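Local coordinates for protein digeranylgeranylglycerophospholipid reductase (Sulfolobus acidocaldarius, PDB 4OPU) that reduces the isoprenoid double bonds of geranylgeranyl lipids, using FAD, to make the saturated archaeols of archaeal membranes, at residues K3-D8 / L147-K152; D182-Y187 / V270-P275; F206-T211 / D251-D256. The protein carries 1 engineered substitution. All coordinates share one frame; numbering follows the deposited sequence.

Interaction 1. Residues K3-D8 / L147-K152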
loop_
_atom_site.group_PDB
_atom_site.type_symbol
_atom_site.label_atom_id
_atom_site.label_comp_id
_atom_site.label_asym_id
_atom_site.label_seq_id
_atom_site.Cartn_x
_atom_site.Cartn_y
_atom_site.Cartn_z
ATOM N N LYS A 3 6.260 -33.081 -13.447
ATOM C CA LYS A 3 6.211 -32.339 -14.703
ATOM C C LYS A 3 6.953 -31.005 -14.597
ATOM O O LYS A 3 6.932 -30.361 -13.548
ATOM C CB LYS A 3 4.751 -32.114 -15.108
ATOM C CG LYS A 3 4.543 -31.586 -16.515
ATOM C CD LYS A 3 3.070 -31.652 -16.894
ATOM C CE LYS A 3 2.822 -31.054 -18.268
ATOM N NZ LYS A 3 3.142 -29.600 -18.303
ATOM N N GLU A 4 7.609 -30.592 -15.680
ATOM C CA GLU A 4 8.376 -29.344 -15.678
ATOM C C GLU A 4 8.031 -28.423 -16.851
ATOM O O GLU A 4 7.816 -28.878 -17.973
ATOM C CB GLU A 4 9.877 -29.641 -15.686
ATOM C CG GLU A 4 10.403 -30.243 -14.393
ATOM C CD GLU A 4 11.910 -30.415 -14.397
ATOM O OE1 GLU A 4 12.545 -30.090 -15.423
ATOM O OE2 GLU A 4 12.461 -30.874 -13.375
ATOM N N LEU A 5 7.991 -27.122 -16.574
ATOM C CA LEU A 5 7.710 -26.106 -17.586
ATOM C C LEU A 5 8.721 -24.966 -17.504
ATOM O O LEU A 5 9.239 -24.667 -16.427
ATOM C CB LEU A 5 6.293 -25.551 -17.418
ATOM C CG LEU A 5 5.112 -26.517 -17.519
ATOM C CD1 LEU A 5 4.076 -26.166 -16.471
ATOM C CD2 LEU A 5 4.495 -26.471 -18.908
ATOM N N LYS A 6 8.992 -24.327 -18.637
ATOM C CA LYS A 6 9.927 -23.206 -18.672
ATOM C C LYS A 6 9.264 -21.921 -19.158
ATOM O O LYS A 6 8.693 -21.880 -20.249
ATOM C CB LYS A 6 11.130 -23.532 -19.559
ATOM C CG LYS A 6 12.359 -23.991 -18.792
ATOM C CD LYS A 6 13.587 -24.027 -19.687
ATOM C CE LYS A 6 14.855 -24.242 -18.875
ATOM N NZ LYS A 6 14.807 -25.505 -18.086
ATOM N N TYR A 7 9.349 -20.880 -18.337
ATOM C CA TYR A 7 8.855 -19.556 -18.698
ATOM C C TYR A 7 9.937 -18.506 -18.481
ATOM O O TYR A 7 10.920 -18.754 -17.783
ATOM C CB TYR A 7 7.614 -19.195 -17.880
ATOM C CG TYR A 7 6.391 -20.022 -18.199
ATOM C CD1 TYR A 7 6.175 -21.244 -17.580
ATOM C CD2 TYR A 7 5.447 -19.575 -19.113
ATOM C CE1 TYR A 7 5.058 -22.003 -17.866
ATOM C CE2 TYR A 7 4.325 -20.326 -19.406
ATOM C CZ TYR A 7 4.135 -21.540 -18.779
ATOM O OH TYR A 7 3.021 -22.293 -19.067
ATOM N N ASP A 8 9.757 -17.334 -19.078
ATOM C CA ASP A 8 10.671 -16.222 -18.847
ATOM C C ASP A 8 10.411 -15.603 -17.479
ATOM O O ASP A 8 11.344 -15.309 -16.730
ATOM C CB ASP A 8 10.535 -15.160 -19.943
ATOM C CG ASP A 8 11.061 -15.634 -21.285
ATOM O OD1 ASP A 8 12.296 -15.662 -21.466
ATOM O OD2 ASP A 8 10.239 -15.966 -22.164
ATOM N N LEU A 147 3.163 -29.181 -10.424
ATOM C CA LEU A 147 4.021 -28.823 -11.545
ATOM C C LEU A 147 5.190 -27.970 -11.074
ATOM O O LEU A 147 5.044 -27.131 -10.185
ATOM C CB LEU A 147 3.231 -28.080 -12.627
ATOM C CG LEU A 147 2.010 -28.792 -13.216
ATOM C CD1 LEU A 147 0.732 -28.360 -12.510
ATOM C CD2 LEU A 147 1.910 -28.549 -14.716
ATOM N N THR A 148 6.351 -28.199 -11.674
ATOM C CA THR A 148 7.544 -27.427 -11.362
ATOM C C THR A 148 7.811 -26.421 -12.477
ATOM O O THR A 148 8.119 -26.802 -13.606
ATOM C CB THR A 148 8.768 -28.343 -11.170
ATOM O OG1 THR A 148 8.669 -29.016 -9.908
ATOM C CG2 THR A 148 10.050 -27.542 -11.204
ATOM N N VAL A 149 7.678 -25.139 -12.158
ATOM C CA VAL A 149 7.855 -24.086 -13.150
ATOM C C VAL A 149 9.189 -23.373 -12.971
ATOM O O VAL A 149 9.498 -22.875 -11.888
ATOM C CB VAL A 149 6.711 -23.052 -13.083
ATOM C CG1 VAL A 149 7.081 -21.787 -13.846
ATOM C CG2 VAL A 149 5.426 -23.655 -13.625
ATOM N N TYR A 150 9.979 -23.336 -14.040
ATOM C CA TYR A 150 11.239 -22.605 -14.035
ATOM C C TYR A 150 11.067 -21.228 -14.665
ATOM O O TYR A 150 10.299 -21.054 -15.610
ATOM C CB TYR A 150 12.327 -23.390 -14.769
ATOM C CG TYR A 150 12.884 -24.552 -13.976
ATOM C CD1 TYR A 150 13.760 -24.339 -12.918
ATOM C CD2 TYR A 150 12.541 -25.862 -14.289
ATOM C CE1 TYR A 150 14.273 -25.395 -12.190
ATOM C CE2 TYR A 150 13.051 -26.928 -13.565
ATOM C CZ TYR A 150 13.917 -26.687 -12.516
ATOM O OH TYR A 150 14.428 -27.739 -11.792
ATOM N N SER A 151 11.789 -20.253 -14.126
ATOM C CA SER A 151 11.704 -18.881 -14.604
ATOM C C SER A 151 13.027 -18.159 -14.398
ATOM O O SER A 151 13.782 -18.481 -13.480
ATOM C CB SER A 151 10.585 -18.130 -13.884
ATOM O OG SER A 151 10.912 -17.933 -12.519
ATOM N N LYS A 152 13.307 -17.179 -15.252
ATOM C CA LYS A 152 14.499 -16.361 -15.082
ATOM C C LYS A 152 14.281 -15.353 -13.955
ATOM O O LYS A 152 15.204 -15.038 -13.204
ATOM C CB LYS A 152 14.859 -15.643 -16.385
ATOM C CG LYS A 152 14.993 -16.561 -17.596
ATOM C CD LYS A 152 15.979 -17.695 -17.347
ATOM C CE LYS A 152 17.397 -17.182 -17.141
ATOM N NZ LYS A 152 18.384 -18.296 -17.061
#
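K3-D8 and L147-K152 run parallel, with strand axes 4.7 Å apart and inclined at 23°. The rungs alternate in the usual parallel way: T148 N bonds K3 O, L5 N bonds T148 O, Y150 N bonds L5 O and Y7 N bonds Y150 O. The bond from Y150 N to L5 O is almost straight and 2.8 Å long. On one face of the sheet, L5 CD1 lies against L147 CD2 (3.7 Å) and also meets V149 CG2. Y7 CD1 adds a touch on V149 CG1 (3.9 Å), and its OH goes on to E116.

Strand 3-6 is an outer strand of a four-stranded mixed sheet. Both segments lead on into the six-stranded sheet of the Rossmann-type FAD fold, where strands 9-12 and 153-156 are again parallel neighbours. At this passage K152 N still bonds D8 O (3.1 Å), from well above the carbonyl plane.

The opposite face carries E4, T148, K6 and Y150. CG of E4 lies beside T148 CB. Beyond CG the E4 chain is extended (chi2 -175°), which brings OE1 to the ring edge of Y150, 3.7 Å from CE2, with carboxylate and ring planes 79° apart. K6 CG rests by Y150 CB.

Interaction 2. Residues D182-Y187 / V270-P275; sequences DADVAY and VPTRRP. With GRG (geranylgeranyl diphosphate), chain C.
D184 points its carboxylate between T272 and the hydrocarbon end of a bound geranylgeranyl diphosphate, so an acidic group lies against an isoprenoid chain. D184 OD2 is 3.4 Å from methyl C19 of the lipid. The T272 side chain crosses that of D184 at about a right angle, and D184 OD1 is 3.5 Å from T272 OG1. T272 OG1 sits between the backbone N and the carbonyl carbon (chi1 61°), which leaves CG2 anti to the carbonyl carbon and turned to C19, at 3.8 Å.

The backbone frame is a short antiparallel pairing of strands 183-193 and 262-271 in the large sheet of the reductase. D184, A186 and T272 line the geranylgeranyl diphosphate pocket, and A186 the FAD pocket too. D184 and V270 are the hydrogen-bonded pair, with D184 N to V270 O at 2.8 Å and V270 N bonded to D184 O. A183 and P271 form the neighbouring non-hydrogen-bonded pair. Beyond P271 the chain leaves the strand, but T272 N still bonds D182 O, from above the carbonyl plane.

Lipid and flavin both reach A186, next along the strand from V185: A186 CB lies 3.8 Å from C14 of the lipid, and the residue also touches the reduced FAD. V270 CG1 of the other strand packs against A186 CB (4.0 Å).

At the far end the contact becomes ionic. D182 OD2 approaches R274 NH1 at the edge of the guanidinium and in its plane. This salt bridge is long, 3.7 Å, and the two planes stand 86° apart. Each group has another partner: R274 NH1 is bridged to D349, and D182 OD1 to R352. R273 is tied to E176 by NH2 and bonds R274 O through NE. Its guanidinium lies over that of R274, with R273 NH1 3.8 Å above the centre of the R274 plane.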
loop_
_atom_site.group_PDB
_atom_site.type_symbol
_atom_site.label_atom_id
_atom_site.label_comp_id
_atom_site.label_asym_id
_atom_site.label_seq_id
_atom_site.Cartn_x
_atom_site.Cartn_y
_atom_site.Cartn_z
ATOM N N ASP A 182 5.023 -1.673 12.738
ATOM C CA ASP A 182 5.134 -1.064 11.412
ATOM C C ASP A 182 4.005 -1.532 10.500
ATOM O O ASP A 182 4.132 -1.496 9.276
ATOM C CB ASP A 182 6.488 -1.379 10.772
ATOM C CG ASP A 182 7.605 -0.503 11.310
ATOM O OD1 ASP A 182 7.311 0.468 12.040
ATOM O OD2 ASP A 182 8.781 -0.780 10.991
ATOM N N ALA A 183 2.905 -1.968 11.104
ATOM C CA ALA A 183 1.728 -2.382 10.348
ATOM C C ALA A 183 0.449 -2.080 11.119
ATOM O O ALA A 183 0.466 -1.966 12.342
ATOM C CB ALA A 183 1.801 -3.862 10.011
ATOM N N ASP A 184 -0.657 -1.948 10.396
ATOM C CA ASP A 184 -1.961 -1.755 11.016
ATOM C C ASP A 184 -2.902 -2.886 10.633
ATOM O O ASP A 184 -2.866 -3.380 9.507
ATOM C CB ASP A 184 -2.570 -0.411 10.605
ATOM C CG ASP A 184 -1.965 0.761 11.350
ATOM O OD1 ASP A 184 -0.753 0.720 11.655
ATOM O OD2 ASP A 184 -2.706 1.726 11.633
ATOM N N VAL A 185 -3.737 -3.308 11.575
ATOM C CA VAL A 185 -4.808 -4.238 11.255
ATOM C C VAL A 185 -6.060 -3.417 10.960
ATOM O O VAL A 185 -6.419 -2.524 11.729
ATOM C CB VAL A 185 -5.060 -5.254 12.396
ATOM C CG1 VAL A 185 -5.023 -4.568 13.755
ATOM C CG2 VAL A 185 -6.375 -5.996 12.182
ATOM N N ALA A 186 -6.698 -3.698 9.830
ATOM C CA ALA A 186 -7.850 -2.919 9.392
ATOM C C ALA A 186 -9.035 -3.821 9.062
ATOM O O ALA A 186 -8.862 -4.940 8.582
ATOM C CB ALA A 186 -7.479 -2.062 8.201
ATOM N N TYR A 187 -10.238 -3.321 9.326
ATOM C CA TYR A 187 -11.470 -4.085 9.147
ATOM C C TYR A 187 -12.512 -3.213 8.461
ATOM O O TYR A 187 -12.570 -2.008 8.704
ATOM C CB TYR A 187 -11.986 -4.584 10.503
ATOM C CG TYR A 187 -13.294 -5.346 10.458
ATOM C CD1 TYR A 187 -13.309 -6.725 10.311
ATOM C CD2 TYR A 187 -14.511 -4.690 10.590
ATOM C CE1 TYR A 187 -14.500 -7.429 10.282
ATOM C CE2 TYR A 187 -15.707 -5.384 10.561
ATOM C CZ TYR A 187 -15.696 -6.753 10.407
ATOM O OH TYR A 187 -16.885 -7.450 10.378
ATOM N N VAL A 270 -2.370 -4.587 6.957
ATOM C CA VAL A 270 -1.825 -3.671 5.965
ATOM C C VAL A 270 -0.587 -2.987 6.528
ATOM O O VAL A 270 -0.643 -2.366 7.590
ATOM C CB VAL A 270 -2.870 -2.614 5.518
ATOM C CG1 VAL A 270 -3.740 -2.177 6.683
ATOM C CG2 VAL A 270 -2.184 -1.419 4.869
ATOM N N PRO A 271 0.548 -3.116 5.824
ATOM C CA PRO A 271 1.815 -2.528 6.277
ATOM C C PRO A 271 1.807 -1.007 6.178
ATOM O O PRO A 271 1.260 -0.459 5.227
ATOM C CB PRO A 271 2.844 -3.136 5.317
ATOM C CG PRO A 271 2.069 -3.442 4.085
ATOM C CD PRO A 271 0.698 -3.845 4.551
ATOM N N THR A 272 2.398 -0.335 7.158
ATOM C CA THR A 272 2.460 1.122 7.139
ATOM C C THR A 272 3.891 1.595 7.354
ATOM O O THR A 272 4.202 2.235 8.359
ATOM C CB THR A 272 1.543 1.750 8.209
ATOM O OG1 THR A 272 1.958 1.327 9.514
ATOM C CG2 THR A 272 0.093 1.340 7.985
ATOM N N ARG A 273 4.760 1.274 6.402
ATOM C CA ARG A 273 6.170 1.629 6.497
ATOM C C ARG A 273 6.785 1.901 5.133
ATOM O O ARG A 273 6.117 1.799 4.103
ATOM C CB ARG A 273 6.956 0.514 7.193
ATOM C CG ARG A 273 6.764 -0.859 6.568
ATOM C CD ARG A 273 7.929 -1.793 6.874
ATOM N NE ARG A 273 9.136 -1.416 6.142
ATOM C CZ ARG A 273 10.237 -2.159 6.076
ATOM N NH1 ARG A 273 11.285 -1.734 5.381
ATOM N NH2 ARG A 273 10.291 -3.327 6.700
ATOM N N ARG A 274 8.066 2.255 5.142
ATOM C CA ARG A 274 8.866 2.355 3.927
ATOM C C ARG A 274 8.904 1.005 3.214
ATOM O O ARG A 274 8.678 -0.034 3.837
ATOM C CB ARG A 274 10.282 2.822 4.269
ATOM C CG ARG A 274 11.058 1.827 5.111
ATOM C CD ARG A 274 11.824 2.508 6.230
ATOM N NE ARG A 274 12.478 1.532 7.097
ATOM C CZ ARG A 274 11.896 0.941 8.136
ATOM N NH1 ARG A 274 10.641 1.229 8.453
ATOM N NH2 ARG A 274 12.572 0.063 8.863
ATOM N N PRO A 275 9.189 1.002 1.902
ATOM C CA PRO A 275 9.244 -0.284 1.196
ATOM C C PRO A 275 10.448 -1.129 1.611
ATOM O O PRO A 275 11.331 -0.628 2.310
ATOM C CB PRO A 275 9.345 0.131 -0.272
ATOM C CG PRO A 275 9.976 1.477 -0.235
ATOM C CD PRO A 275 9.442 2.137 0.999
HETATM C C20 GRG C . -1.492 6.846 10.097
HETATM C C19 GRG C . -1.040 4.270 10.091
HETATM C C18 GRG C . -1.880 5.450 9.662
HETATM C C17 GRG C . -2.970 5.253 8.894
HETATM C C16 GRG C . -3.362 3.854 8.466
HETATM C C14 GRG C . -5.803 1.310 8.297
HETATM C C13 GRG C . -5.351 2.615 7.679
HETATM C C15 GRG C . -4.868 3.737 8.570
HETATM C C12 GRG C . -5.362 2.801 6.339
HETATM C C11 GRG C . -5.820 1.748 5.350
HETATM C C9 GRG C . -7.330 1.755 5.244
HETATM C C8 GRG C . -7.801 2.641 4.108
HETATM C C10 GRG C . -9.251 3.057 4.071
HETATM C C7 GRG C . -6.953 3.053 3.134
HETATM C C6 GRG C . -7.415 3.937 1.988
HETATM C C5 GRG C . -7.359 5.389 2.413
HETATM C C3 GRG C . -7.200 6.281 1.201
HETATM C C4 GRG C . -7.210 7.771 1.402
HETATM C C2 GRG C . -7.050 5.762 -0.040
HETATM C C1 GRG C . -6.883 6.620 -1.282
HETATM O O1 GRG C . -8.028 7.408 -1.502
HETATM P PA GRG C . -7.894 8.558 -2.571
HETATM O O1A GRG C . -6.660 8.285 -3.394
HETATM O O3A GRG C . -7.721 9.951 -1.850
HETATM O O2A GRG C . -9.109 8.589 -3.458
#

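Interaction 3. Residues F206-T211 / D251-D256. With GRG (geranylgeranyl diphosphate), chain D.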
loop_
_atom_site.group_PDB
_atom_site.type_symbol
_atom_site.label_atom_id
_atom_site.label_comp_id
_atom_site.label_asym_id
_atom_site.label_seq_id
_atom_site.Cartn_x
_atom_site.Cartn_y
_atom_site.Cartn_z
ATOM N N PHE A 206 -12.360 9.900 9.691
ATOM C CA PHE A 206 -12.482 10.387 11.061
ATOM C C PHE A 206 -11.244 10.061 11.893
ATOM O O PHE A 206 -10.995 8.903 12.224
ATOM C CB PHE A 206 -13.718 9.791 11.739
ATOM C CG PHE A 206 -14.979 9.902 10.927
ATOM C CD1 PHE A 206 -15.787 11.019 11.026
ATOM C CD2 PHE A 206 -15.364 8.879 10.076
ATOM C CE1 PHE A 206 -16.949 11.122 10.282
ATOM C CE2 PHE A 206 -16.525 8.974 9.332
ATOM C CZ PHE A 206 -17.318 10.097 9.436
ATOM N N ILE A 207 -10.473 11.087 12.231
ATOM C CA ILE A 207 -9.368 10.929 13.167
ATOM C C ILE A 207 -9.902 10.865 14.595
ATOM O O ILE A 207 -10.687 11.721 15.006
ATOM C CB ILE A 207 -8.359 12.084 13.053
ATOM C CG1 ILE A 207 -7.878 12.236 11.609
ATOM C CG2 ILE A 207 -7.193 11.868 14.002
ATOM C CD1 ILE A 207 -7.273 10.979 11.038
ATOM N N ASP A 208 -9.478 9.849 15.343
ATOM C CA ASP A 208 -9.904 9.671 16.729
ATOM C C ASP A 208 -9.089 8.562 17.386
ATOM O O ASP A 208 -9.303 7.381 17.113
ATOM C CB ASP A 208 -11.399 9.349 16.801
ATOM C CG ASP A 208 -12.005 9.682 18.151
ATOM O OD1 ASP A 208 -11.372 9.372 19.184
ATOM O OD2 ASP A 208 -13.114 10.260 18.179
ATOM N N GLN A 209 -8.160 8.946 18.257
ATOM C CA GLN A 209 -7.227 7.993 18.853
ATOM C C GLN A 209 -7.884 7.076 19.881
ATOM O O GLN A 209 -7.283 6.092 20.315
ATOM C CB GLN A 209 -6.056 8.734 19.499
ATOM C CG GLN A 209 -5.191 9.504 18.512
ATOM C CD GLN A 209 -4.433 8.596 17.555
ATOM O OE1 GLN A 209 -4.150 7.438 17.869
ATOM N NE2 GLN A 209 -4.100 9.121 16.379
ATOM N N GLU A 210 -9.115 7.390 20.268
ATOM C CA GLU A 210 -9.835 6.563 21.230
ATOM C C GLU A 210 -10.654 5.479 20.540
ATOM O O GLU A 210 -10.814 4.381 21.072
ATOM C CB GLU A 210 -10.747 7.425 22.106
ATOM C CG GLU A 210 -10.002 8.361 23.043
ATOM C CD GLU A 210 -10.931 9.278 23.816
ATOM O OE1 GLU A 210 -12.129 8.946 23.943
ATOM O OE2 GLU A 210 -10.462 10.336 24.290
ATOM N N THR A 211 -11.169 5.787 19.354
ATOM C CA THR A 211 -12.040 4.856 18.641
ATOM C C THR A 211 -11.293 4.072 17.563
ATOM O O THR A 211 -11.836 3.134 16.976
ATOM C CB THR A 211 -13.228 5.591 17.996
ATOM O OG1 THR A 211 -12.757 6.428 16.934
ATOM C CG2 THR A 211 -13.946 6.445 19.026
ATOM N N ASP A 251 -22.031 2.985 15.203
ATOM C CA ASP A 251 -23.132 3.939 15.091
ATOM C C ASP A 251 -22.645 5.385 15.134
ATOM O O ASP A 251 -23.291 6.281 14.589
ATOM C CB ASP A 251 -24.160 3.704 16.200
ATOM C CG ASP A 251 -24.901 2.391 16.039
ATOM O OD1 ASP A 251 -24.783 1.768 14.961
ATOM O OD2 ASP A 251 -25.610 1.988 16.986
ATOM N N LYS A 252 -21.503 5.601 15.779
ATOM C CA LYS A 252 -20.933 6.935 15.917
ATOM C C LYS A 252 -20.523 7.518 14.567
ATOM O O LYS A 252 -20.621 8.724 14.350
ATOM C CB LYS A 252 -19.732 6.896 16.868
ATOM C CG LYS A 252 -19.040 8.233 17.084
ATOM C CD LYS A 252 -18.009 8.141 18.202
ATOM C CE LYS A 252 -17.159 9.402 18.287
ATOM N NZ LYS A 252 -17.979 10.629 18.472
ATOM N N TYR A 253 -20.079 6.656 13.657
ATOM C CA TYR A 253 -19.576 7.110 12.362
ATOM C C TYR A 253 -20.489 6.722 11.201
ATOM O O TYR A 253 -20.351 7.246 10.097
ATOM C CB TYR A 253 -18.168 6.560 12.125
ATOM C CG TYR A 253 -17.182 6.966 13.194
ATOM C CD1 TYR A 253 -16.730 8.274 13.284
ATOM C CD2 TYR A 253 -16.705 6.044 14.115
ATOM C CE1 TYR A 253 -15.831 8.653 14.261
ATOM C CE2 TYR A 253 -15.802 6.414 15.097
ATOM C CZ TYR A 253 -15.371 7.721 15.165
ATOM O OH TYR A 253 -14.475 8.103 16.137
ATOM N N ALA A 254 -21.421 5.807 11.449
ATOM C CA ALA A 254 -22.366 5.393 10.419
ATOM C C ALA A 254 -23.676 4.895 11.023
ATOM O O ALA A 254 -23.906 3.690 11.106
ATOM C CB ALA A 254 -21.748 4.317 9.541
ATOM N N PRO A 255 -24.540 5.827 11.451
ATOM C CA PRO A 255 -25.838 5.458 12.019
ATOM C C PRO A 255 -26.908 5.256 10.948
ATOM O O PRO A 255 -27.950 4.658 11.216
ATOM C CB PRO A 255 -26.174 6.657 12.902
ATOM C CG PRO A 255 -25.559 7.810 12.175
ATOM C CD PRO A 255 -24.302 7.281 11.525
ATOM N N ASP A 256 -26.640 5.752 9.745
ATOM C CA ASP A 256 -27.616 5.727 8.662
ATOM C C ASP A 256 -27.681 4.377 7.952
ATOM O O ASP A 256 -28.580 4.143 7.145
ATOM C CB ASP A 256 -27.300 6.829 7.649
ATOM C CG ASP A 256 -25.830 6.878 7.279
ATOM O OD1 ASP A 256 -24.984 6.640 8.168
ATOM O OD2 ASP A 256 -25.519 7.150 6.100
HETATM C C20 GRG D . -3.452 9.745 11.123
HETATM C C19 GRG D . -3.804 12.334 11.009
HETATM C C18 GRG D . -3.762 10.988 10.317
HETATM C C17 GRG D . -3.997 10.896 8.991
HETATM C C16 GRG D . -4.318 12.131 8.167
HETATM C C14 GRG D . -6.279 10.394 6.610
HETATM C C13 GRG D . -5.430 11.493 6.018
HETATM C C15 GRG D . -4.121 11.888 6.681
HETATM C C12 GRG D . -5.892 12.086 4.896
HETATM C C11 GRG D . -5.191 13.201 4.142
HETATM C C9 GRG D . -4.300 12.653 3.047
HETATM C C8 GRG D . -5.014 12.215 1.774
HETATM C C10 GRG D . -5.943 11.021 1.781
HETATM C C7 GRG D . -4.797 12.901 0.628
HETATM C C6 GRG D . -5.390 12.556 -0.733
HETATM C C5 GRG D . -4.753 11.334 -1.417
HETATM C C3 GRG D . -3.239 11.338 -1.619
HETATM C C4 GRG D . -2.245 11.718 -0.561
HETATM C C2 GRG D . -2.599 10.992 -2.743
HETATM C C1 GRG D . -3.149 10.480 -4.036
HETATM O O1 GRG D . -2.790 9.110 -4.120
HETATM P PA GRG D . -1.458 8.430 -3.551
HETATM O O1A GRG D . -0.699 9.121 -2.446
HETATM O O3A GRG D . -0.438 8.242 -4.750
HETATM O O2A GRG D . -1.840 7.064 -3.025
#
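F206 and Y253 slide past each other in opposite directions, with Y253 CD1 over one face of the F206 ring, offset toward the rim. CD1 is 3.4 Å from F206 CG. The ring centres are 4.8 Å apart and the planes meet at 41°, an oblique pairing. It joins the end of strand 202-206 to the end of helix 242-253, both in the catalytic domain. The aromatic cluster extends further, for Y253 also stacks on W217 and F206 meets Y80.

The polar contacts gather at the far end of the tyrosine and join the helix to the turn that follows the strand. With chi1 of Y253 at -58°, CG is anti to the carbonyl carbon, and the ring carries its hydroxyl into the turn. There T211 OG1 approaches at the ring edge and is hydrogen-bonded to Y253 OH (2.5 Å). D208 OD2 lies 3.3 Å from the same hydroxyl, and any bond there is weak. K252 makes a looser approach: it crosses D208 at about a right angle, with K252 CE 4.1 Å from D208 OD2. A phenylalanine in place of Y253 would probably keep much of the ring packing but leave T211 OG1 without its hydroxyl partner, and the turn less firmly tied to the helix.

The turn also has bonds of its own. D208 OD1 accepts from E210 N (3.2 Å) with its anti lone pair, which makes an Asx turn. T211 N adds a weak bond to D208 O. N360 reaches the turn from helix 360-368, accepting from Q209 N.

I207, whose CB points away from the helix, lines the pocket of a second geranylgeranyl diphosphate, with I207 CD1 3.6 Å from lipid atom C18.

Overall arrangement
The three contacts lie apart and none touches another. Interaction 2 is the central one, about 8 Å from the chain centre. Interactions 1 and 3 lie on opposite sides of that centre, their own centres about 50 Å apart. Interaction 1 is partly exposed and joins two strands mainly by backbone bonds. Interaction 2 also pairs strands, but antiparallel and buried, and adds a long salt bridge and a lipid. Interaction 3 is buried despite its outlying position, and joins a strand end and the turn after it to a helix end, through side chains. It is nested in the chain loop that interaction 2 closes, and each of these two contacts meets a different geranylgeranyl diphosphate.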